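Local coordinates for sugar ABC transporter substrate-binding protein, BlMnBP1 (Bifidobacterium animalis subsp. lactis ATCC 27673, PDB 6I5R) that binds mannobiose and probably delivers manno-oligosaccharides to an ABC transporter for uptake, at residues N155-L167 with A176-V188. Numbering follows the deposited sequence.
Sequences NKKVFEEAGIKEL and ADLKLIKEKTKAV. With ZN (zinc ion), chain K.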
ATOM      1  N   ASN A 155      -2.350  11.848  15.937  1.00 16.39           N
ATOM      2  CA  ASN A 155      -2.896  13.154  16.276  1.00 16.39           C
ATOM      3  C   ASN A 155      -1.940  13.841  17.249  1.00 16.39           C
ATOM      4  O   ASN A 155      -1.792  13.403  18.394  1.00 16.39           O
ATOM      5  CB  ASN A 155      -4.293  13.027  16.870  1.00 16.76           C
ATOM      6  CG  ASN A 155      -4.914  14.384  17.154  1.00 17.89           C
ATOM      7  OD1 ASN A 155      -4.335  15.180  17.879  1.00 16.39           O
ATOM      8  ND2 ASN A 155      -6.081  14.664  16.554  1.00 16.62           N
ATOM      9  N   LYS A 156      -1.330  14.937  16.789  1.00 16.39           N
ATOM     10  CA  LYS A 156      -0.334  15.665  17.574  1.00 17.39           C
ATOM     11  C   LYS A 156      -0.921  16.287  18.829  1.00 16.39           C
ATOM     12  O   LYS A 156      -0.215  16.415  19.833  1.00 19.00           O
ATOM     13  CB  LYS A 156       0.276  16.761  16.717  1.00 16.39           C
ATOM     14  CG  LYS A 156       0.815  16.270  15.409  1.00 17.93           C
ATOM     15  CD  LYS A 156       1.115  17.426  14.450  1.00 20.67           C
ATOM     16  CE  LYS A 156       2.183  17.058  13.453  1.00 21.43           C
ATOM     17  NZ  LYS A 156       2.821  18.282  12.828  1.00 30.36           N
ATOM     18  N   LYS A 157      -2.176  16.742  18.776  1.00 17.88           N
ATOM     19  CA  LYS A 157      -2.790  17.322  19.956  1.00 17.22           C
ATOM     20  C   LYS A 157      -3.014  16.268  21.025  1.00 18.23           C
ATOM     21  O   LYS A 157      -2.802  16.530  22.209  1.00 16.39           O
ATOM     22  CB  LYS A 157      -4.104  17.989  19.588  1.00 16.39           C
ATOM     23  CG  LYS A 157      -4.929  18.463  20.776  1.00 19.99           C
ATOM     24  CD  LYS A 157      -6.160  19.244  20.340  1.00 24.65           C
ATOM     25  CE  LYS A 157      -7.064  19.589  21.534  1.00 23.17           C
ATOM     26  NZ  LYS A 157      -7.926  18.431  21.983  1.00 34.52           N
ATOM     27  N   VAL A 158      -3.466  15.081  20.628  1.00 16.39           N
ATOM     28  CA  VAL A 158      -3.614  14.000  21.595  1.00 18.77           C
ATOM     29  C   VAL A 158      -2.270  13.625  22.195  1.00 17.97           C
ATOM     30  O   VAL A 158      -2.163  13.351  23.398  1.00 16.39           O
ATOM     31  CB  VAL A 158      -4.277  12.783  20.932  1.00 17.26           C
ATOM     32  CG1 VAL A 158      -4.273  11.589  21.908  1.00 16.39           C
ATOM     33  CG2 VAL A 158      -5.684  13.145  20.501  1.00 16.39           C
ATOM     34  N   PHE A 159      -1.230  13.568  21.370  1.00 16.39           N
ATOM     35  CA  PHE A 159       0.105  13.272  21.886  1.00 18.24           C
ATOM     36  C   PHE A 159       0.554  14.311  22.914  1.00 21.57           C
ATOM     37  O   PHE A 159       1.115  13.959  23.961  1.00 16.39           O
ATOM     38  CB  PHE A 159       1.093  13.165  20.715  1.00 16.39           C
ATOM     39  CG  PHE A 159       1.168  11.775  20.100  1.00 19.97           C
ATOM     40  CD1 PHE A 159       0.021  11.063  19.786  1.00 16.39           C
ATOM     41  CD2 PHE A 159       2.387  11.193  19.846  1.00 17.72           C
ATOM     42  CE1 PHE A 159       0.106   9.793  19.250  1.00 16.70           C
ATOM     43  CE2 PHE A 159       2.471   9.929  19.344  1.00 18.87           C
ATOM     44  CZ  PHE A 159       1.319   9.237  19.020  1.00 18.08           C
ATOM     45  N   GLU A 160       0.303  15.595  22.644  1.00 16.39           N
ATOM     46  CA  GLU A 160       0.669  16.636  23.605  1.00 20.32           C
ATOM     47  C   GLU A 160      -0.129  16.493  24.896  1.00 17.63           C
ATOM     48  O   GLU A 160       0.425  16.664  25.995  1.00 16.39           O
ATOM     49  CB  GLU A 160       0.463  18.014  22.965  1.00 18.17           C
ATOM     50  CG  GLU A 160       0.994  19.223  23.770  1.00 24.46           C
ATOM     51  CD  GLU A 160       2.540  19.349  23.827  1.00 21.18           C
ATOM     52  OE1 GLU A 160       3.221  19.606  22.810  1.00 27.28           O
ATOM     53  OE2 GLU A 160       3.107  19.227  24.923  1.00 30.04           O
ATOM     54  N   GLU A 161      -1.416  16.141  24.797  1.00 18.15           N
ATOM     55  CA  GLU A 161      -2.213  15.964  26.007  1.00 16.67           C
ATOM     56  C   GLU A 161      -1.683  14.808  26.844  1.00 16.39           C
ATOM     57  O   GLU A 161      -1.737  14.844  28.077  1.00 18.07           O
ATOM     58  CB  GLU A 161      -3.675  15.727  25.642  1.00 17.00           C
ATOM     59  CG  GLU A 161      -4.585  15.544  26.833  1.00 22.29           C
ATOM     60  CD  GLU A 161      -4.949  16.844  27.541  1.00 28.11           C
ATOM     61  OE1 GLU A 161      -4.432  17.925  27.182  1.00 32.94           O
ATOM     62  OE2 GLU A 161      -5.755  16.788  28.483  1.00 33.23           O
ATOM     63  N   ALA A 162      -1.207  13.754  26.185  1.00 16.39           N
ATOM     64  CA  ALA A 162      -0.641  12.599  26.864  1.00 16.39           C
ATOM     65  C   ALA A 162       0.744  12.878  27.440  1.00 21.38           C
ATOM     66  O   ALA A 162       1.266  12.072  28.224  1.00 16.39           O
ATOM     67  CB  ALA A 162      -0.595  11.427  25.876  1.00 16.39           C
ATOM     68  N   GLY A 163       1.339  14.014  27.109  1.00 17.50           N
ATOM     69  CA  GLY A 163       2.664  14.279  27.634  1.00 19.54           C
ATOM     70  C   GLY A 163       3.772  13.579  26.886  1.00 19.97           C
ATOM     71  O   GLY A 163       4.883  13.467  27.400  1.00 17.50           O
ATOM     72  N   ILE A 164       3.500  13.094  25.679  1.00 19.42           N
ATOM     73  CA  ILE A 164       4.532  12.461  24.870  1.00 18.33           C
ATOM     74  C   ILE A 164       5.462  13.552  24.347  1.00 20.79           C
ATOM     75  O   ILE A 164       5.032  14.496  23.672  1.00 26.09           O
ATOM     76  CB  ILE A 164       3.910  11.636  23.730  1.00 17.34           C
ATOM     77  CG1 ILE A 164       3.041  10.516  24.322  1.00 24.00           C
ATOM     78  CG2 ILE A 164       5.001  11.090  22.808  1.00 16.39           C
ATOM     79  CD1 ILE A 164       2.126   9.824  23.305  1.00 21.67           C
ATOM     80  N   LYS A 165       6.741  13.444  24.694  1.00 26.23           N
ATOM     81  CA  LYS A 165       7.731  14.462  24.370  1.00 19.82           C
ATOM     82  C   LYS A 165       8.390  14.223  23.014  1.00 27.62           C
ATOM     83  O   LYS A 165       8.471  15.146  22.195  1.00 32.01           O
ATOM     84  CB  LYS A 165       8.779  14.508  25.490  1.00 21.53           C
ATOM     85  CG  LYS A 165       8.201  14.940  26.814  1.00 22.32           C
ATOM     86  CD  LYS A 165       9.231  15.038  27.926  1.00 28.01           C
ATOM     87  CE  LYS A 165       8.701  15.899  29.093  1.00 24.14           C
ATOM     88  NZ  LYS A 165       9.820  16.306  30.018  1.00 33.37           N
ATOM     89  N   GLU A 166       8.839  12.994  22.767  1.00 22.99           N
ATOM     90  CA  GLU A 166       9.489  12.585  21.529  1.00 23.47           C
ATOM     91  C   GLU A 166       8.689  11.455  20.910  1.00 21.26           C
ATOM     92  O   GLU A 166       7.993  10.730  21.611  1.00 25.04           O
ATOM     93  CB  GLU A 166      10.905  12.120  21.799  1.00 22.55           C
ATOM     94  CG  GLU A 166      11.734  13.235  22.366  1.00 28.52           C
ATOM     95  CD  GLU A 166      12.823  12.750  23.280  1.00 27.60           C
ATOM     96  OE1 GLU A 166      13.530  11.761  22.929  1.00 35.91           O
ATOM     97  OE2 GLU A 166      12.959  13.363  24.354  1.00 33.49           O
ATOM     98  N   LEU A 167       8.770  11.317  19.593  1.00 20.38           N
ATOM     99  CA  LEU A 167       8.039  10.244  18.939  1.00 16.39           C
ATOM    100  C   LEU A 167       8.655   8.892  19.292  1.00 21.85           C
ATOM    101  O   LEU A 167       9.882   8.769  19.402  1.00 16.39           O
ATOM    102  CB  LEU A 167       8.017  10.460  17.430  1.00 22.82           C
ATOM    103  CG  LEU A 167       7.271  11.748  17.052  1.00 17.71           C
ATOM    104  CD1 LEU A 167       7.407  11.993  15.538  1.00 16.39           C
ATOM    105  CD2 LEU A 167       5.805  11.715  17.449  1.00 21.48           C
ATOM    106  N   ALA A 176       4.401   2.209  25.725  1.00 16.39           N
ATOM    107  CA  ALA A 176       4.424   3.186  26.811  1.00 16.68           C
ATOM    108  C   ALA A 176       3.621   4.421  26.438  1.00 19.91           C
ATOM    109  O   ALA A 176       2.879   4.965  27.267  1.00 16.39           O
ATOM    110  CB  ALA A 176       5.876   3.563  27.134  1.00 18.00           C
ATOM    111  N   ASP A 177       3.727   4.858  25.175  1.00 16.39           N
ATOM    112  CA  ASP A 177       2.958   6.019  24.720  1.00 19.62           C
ATOM    113  C   ASP A 177       1.468   5.705  24.625  1.00 19.02           C
ATOM    114  O   ASP A 177       0.627   6.547  24.962  1.00 16.39           O
ATOM    115  CB  ASP A 177       3.470   6.523  23.373  1.00 16.39           C
ATOM    116  CG  ASP A 177       4.875   7.123  23.469  1.00 17.90           C
ATOM    117  OD1 ASP A 177       5.269   7.480  24.583  1.00 17.44           O
ATOM    118  OD2 ASP A 177       5.564   7.253  22.447  1.00 18.05           O
ATOM    119  N   LEU A 178       1.110   4.517  24.128  1.00 16.39           N
ATOM    120  CA  LEU A 178      -0.298   4.150  24.092  1.00 16.39           C
ATOM    121  C   LEU A 178      -0.906   4.170  25.493  1.00 16.39           C
ATOM    122  O   LEU A 178      -2.027   4.642  25.687  1.00 16.39           O
ATOM    123  CB  LEU A 178      -0.473   2.766  23.468  1.00 16.39           C
ATOM    124  CG  LEU A 178      -0.032   2.670  21.993  1.00 16.39           C
ATOM    125  CD1 LEU A 178      -0.246   1.254  21.459  1.00 18.56           C
ATOM    126  CD2 LEU A 178      -0.779   3.695  21.172  1.00 16.39           C
ATOM    127  N   LYS A 179      -0.158   3.708  26.487  1.00 16.39           N
ATOM    128  CA  LYS A 179      -0.654   3.714  27.857  1.00 16.39           C
ATOM    129  C   LYS A 179      -0.870   5.140  28.373  1.00 16.39           C
ATOM    130  O   LYS A 179      -1.886   5.420  29.013  1.00 16.39           O
ATOM    131  CB  LYS A 179       0.335   2.926  28.726  1.00 16.39           C
ATOM    132  CG  LYS A 179      -0.038   2.812  30.200  1.00 20.24           C
ATOM    133  CD  LYS A 179       1.059   2.131  31.001  1.00 22.03           C
ATOM    134  CE  LYS A 179       0.568   1.744  32.398  1.00 23.82           C
ATOM    135  NZ  LYS A 179       0.908   2.749  33.420  1.00 25.21           N
ATOM    136  N   LEU A 180       0.051   6.059  28.069  1.00 16.39           N
ATOM    137  CA  LEU A 180      -0.152   7.451  28.452  1.00 18.92           C
ATOM    138  C   LEU A 180      -1.409   8.024  27.811  1.00 21.75           C
ATOM    139  O   LEU A 180      -2.164   8.765  28.456  1.00 16.39           O
ATOM    140  CB  LEU A 180       1.068   8.301  28.062  1.00 16.39           C
ATOM    141  CG  LEU A 180       2.376   8.081  28.844  1.00 16.39           C
ATOM    142  CD1 LEU A 180       3.489   8.998  28.343  1.00 18.91           C
ATOM    143  CD2 LEU A 180       2.106   8.325  30.318  1.00 18.10           C
ATOM    144  N   ILE A 181      -1.618   7.732  26.518  1.00 16.39           N
ATOM    145  CA  ILE A 181      -2.812   8.201  25.826  1.00 16.39           C
ATOM    146  C   ILE A 181      -4.053   7.647  26.504  1.00 16.39           C
ATOM    147  O   ILE A 181      -5.049   8.353  26.706  1.00 16.39           O
ATOM    148  CB  ILE A 181      -2.736   7.804  24.329  1.00 17.10           C
ATOM    149  CG1 ILE A 181      -1.613   8.592  23.625  1.00 16.39           C
ATOM    150  CG2 ILE A 181      -4.086   7.978  23.673  1.00 16.39           C
ATOM    151  CD1 ILE A 181      -1.057   7.936  22.356  1.00 18.57           C
ATOM    152  N   LYS A 182      -4.028   6.362  26.833  1.00 16.39           N
ATOM    153  CA  LYS A 182      -5.189   5.740  27.447  1.00 16.39           C
ATOM    154  C   LYS A 182      -5.482   6.379  28.793  1.00 19.48           C
ATOM    155  O   LYS A 182      -6.638   6.672  29.111  1.00 16.39           O
ATOM    156  CB  LYS A 182      -4.938   4.245  27.588  1.00 16.39           C
ATOM    157  CG  LYS A 182      -6.074   3.439  28.124  1.00 17.49           C
ATOM    158  CD  LYS A 182      -7.224   3.424  27.181  1.00 17.86           C
ATOM    159  CE  LYS A 182      -8.407   2.662  27.812  1.00 23.21           C
ATOM    160  NZ  LYS A 182      -9.573   2.836  26.929  1.00 32.11           N
ATOM    161  N   GLU A 183      -4.437   6.663  29.570  1.00 16.39           N
ATOM    162  CA  GLU A 183      -4.665   7.090  30.943  1.00 17.81           C
ATOM    163  C   GLU A 183      -4.948   8.570  31.042  1.00 16.39           C
ATOM    164  O   GLU A 183      -5.690   8.997  31.933  1.00 16.39           O
ATOM    165  CB  GLU A 183      -3.476   6.719  31.821  1.00 16.39           C
ATOM    166  CG  GLU A 183      -3.402   5.232  32.002  1.00 17.94           C
ATOM    167  CD  GLU A 183      -2.319   4.795  32.899  1.00 24.10           C
ATOM    168  OE1 GLU A 183      -1.506   5.647  33.287  1.00 26.64           O
ATOM    169  OE2 GLU A 183      -2.286   3.584  33.233  1.00 23.06           O
ATOM    170  N   LYS A 184      -4.425   9.365  30.119  1.00 16.39           N
ATOM    171  CA  LYS A 184      -4.518  10.802  30.264  1.00 18.60           C
ATOM    172  C   LYS A 184      -5.371  11.499  29.226  1.00 16.39           C
ATOM    173  O   LYS A 184      -5.623  12.695  29.379  1.00 16.39           O
ATOM    174  CB  LYS A 184      -3.114  11.415  30.241  1.00 18.35           C
ATOM    175  CG  LYS A 184      -2.225  10.953  31.369  1.00 17.80           C
ATOM    176  CD  LYS A 184      -0.777  11.308  31.122  1.00 25.34           C
ATOM    177  CE  LYS A 184      -0.608  12.753  30.608  1.00 22.40           C
ATOM    178  NZ  LYS A 184      -1.177  13.694  31.584  1.00 32.01           N
ATOM    179  N   THR A 185      -5.796  10.827  28.165  1.00 16.39           N
ATOM    180  CA  THR A 185      -6.652  11.481  27.188  1.00 18.08           C
ATOM    181  C   THR A 185      -7.935  10.686  27.041  1.00 16.39           C
ATOM    182  O   THR A 185      -8.124   9.634  27.670  1.00 16.39           O
ATOM    183  CB  THR A 185      -5.982  11.617  25.816  1.00 17.27           C
ATOM    184  OG1 THR A 185      -6.028  10.355  25.150  1.00 16.39           O
ATOM    185  CG2 THR A 185      -4.539  12.098  25.937  1.00 16.39           C
ATOM    186  N   LYS A 186      -8.810  11.177  26.162  1.00 20.54           N
ATOM    187  CA  LYS A 186     -10.060  10.497  25.847  1.00 18.05           C
ATOM    188  C   LYS A 186     -10.015   9.785  24.503  1.00 19.53           C
ATOM    189  O   LYS A 186     -11.067   9.382  23.996  1.00 16.43           O
ATOM    190  CB  LYS A 186     -11.223  11.491  25.840  1.00 22.97           C
ATOM    191  CG  LYS A 186     -11.404  12.220  27.146  1.00 17.30           C
ATOM    192  CD  LYS A 186     -12.450  13.311  27.038  1.00 19.37           C
ATOM    193  CE  LYS A 186     -12.503  14.081  28.334  1.00 23.79           C
ATOM    194  NZ  LYS A 186     -11.141  14.496  28.794  1.00 29.37           N
ATOM    195  N   ALA A 187      -8.845   9.660  23.900  1.00 16.39           N
ATOM    196  CA  ALA A 187      -8.762   9.082  22.562  1.00 17.42           C
ATOM    197  C   ALA A 187      -8.547   7.573  22.627  1.00 21.12           C
ATOM    198  O   ALA A 187      -7.913   7.055  23.545  1.00 16.39           O
ATOM    199  CB  ALA A 187      -7.619   9.715  21.758  1.00 16.39           C
ATOM    200  N   VAL A 188      -9.042   6.874  21.612  1.00 16.39           N
ATOM    201  CA  VAL A 188      -8.632   5.482  21.406  1.00 16.39           C
ATOM    202  C   VAL A 188      -7.146   5.511  21.057  1.00 18.24           C
ATOM    203  O   VAL A 188      -6.774   6.138  20.051  1.00 16.39           O
ATOM    204  CB  VAL A 188      -9.464   4.815  20.296  1.00 16.39           C
ATOM    205  CG1 VAL A 188      -8.920   3.426  19.977  1.00 16.39           C
ATOM    206  CG2 VAL A 188     -10.929   4.740  20.697  1.00 19.50           C
TER
HETATM  207 ZN    ZN K 511       4.860  19.850  23.735  1.00106.61          ZN
HETATM  208  O   HOH W   1      -5.038  14.727  31.119  1.00 20.97           O
HETATM  209  O   HOH W   2       7.719   8.337  22.566  1.00 18.22           O
HETATM  210  O   HOH W   3       4.942  19.228  25.160  1.00 33.87           O
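A chi1 of 77° at Thr185 sets OG1 between its own N and carbonyl carbon and CG2 anti to that carbon, against the flank of helix 156-162; at Val158, CG1 anti to the backbone N (chi1 173°) is carried to Ala187 CB, 3.8 Å away. Thr185 CG2 lies 3.6 Å from Glu161 CG and also meets the Val158 carbonyl oxygen and Ala162. The hydroxyl turns back to its own segment: Thr185 OG1 donates to Ile181 O at 2.7 Å, on the face of that carbonyl opposite to Thr185 N, and accepts from Ala187 N in a nearly straight bond, forming an ST turn. A valine here, lacking the hydroxyl, would probably leave Ala187 N without this acceptor and the turn after the helix less firmly held.

Ala162 marks the closest backbone approach, its CA 5.0 Å from Ile181 CA, and its small CB rests on Ile181 CG1. Farther along, Ile181 CD1 sits 3.8 Å from Ile164 CD1 and meets Phe159 CE1 obliquely; Ile164 CD1 also lies over one face of the Phe159 ring, offset toward its rim, and packs against Asp177 CB at 3.6 Å. Asp177 OD1 ligates a zinc ion, whereas Glu160 binds a different zinc through both carboxylate oxygens. Val158 and Ile181 both touch Ala278 of strand 277-283, placing this apolar seam against the sheet.

Helix 156-162 ends in a Schellman motif: Gly163 has positive phi, and Gly163 N and Ile164 N bond back to Glu160 O and Phe159 O. It crosses the segment 176-184 at 84°, the two axes 8.9 Å apart at their closest: a nearly perpendicular helix pair packed beside the central sheet of a periplasmic-binding-protein-type fold.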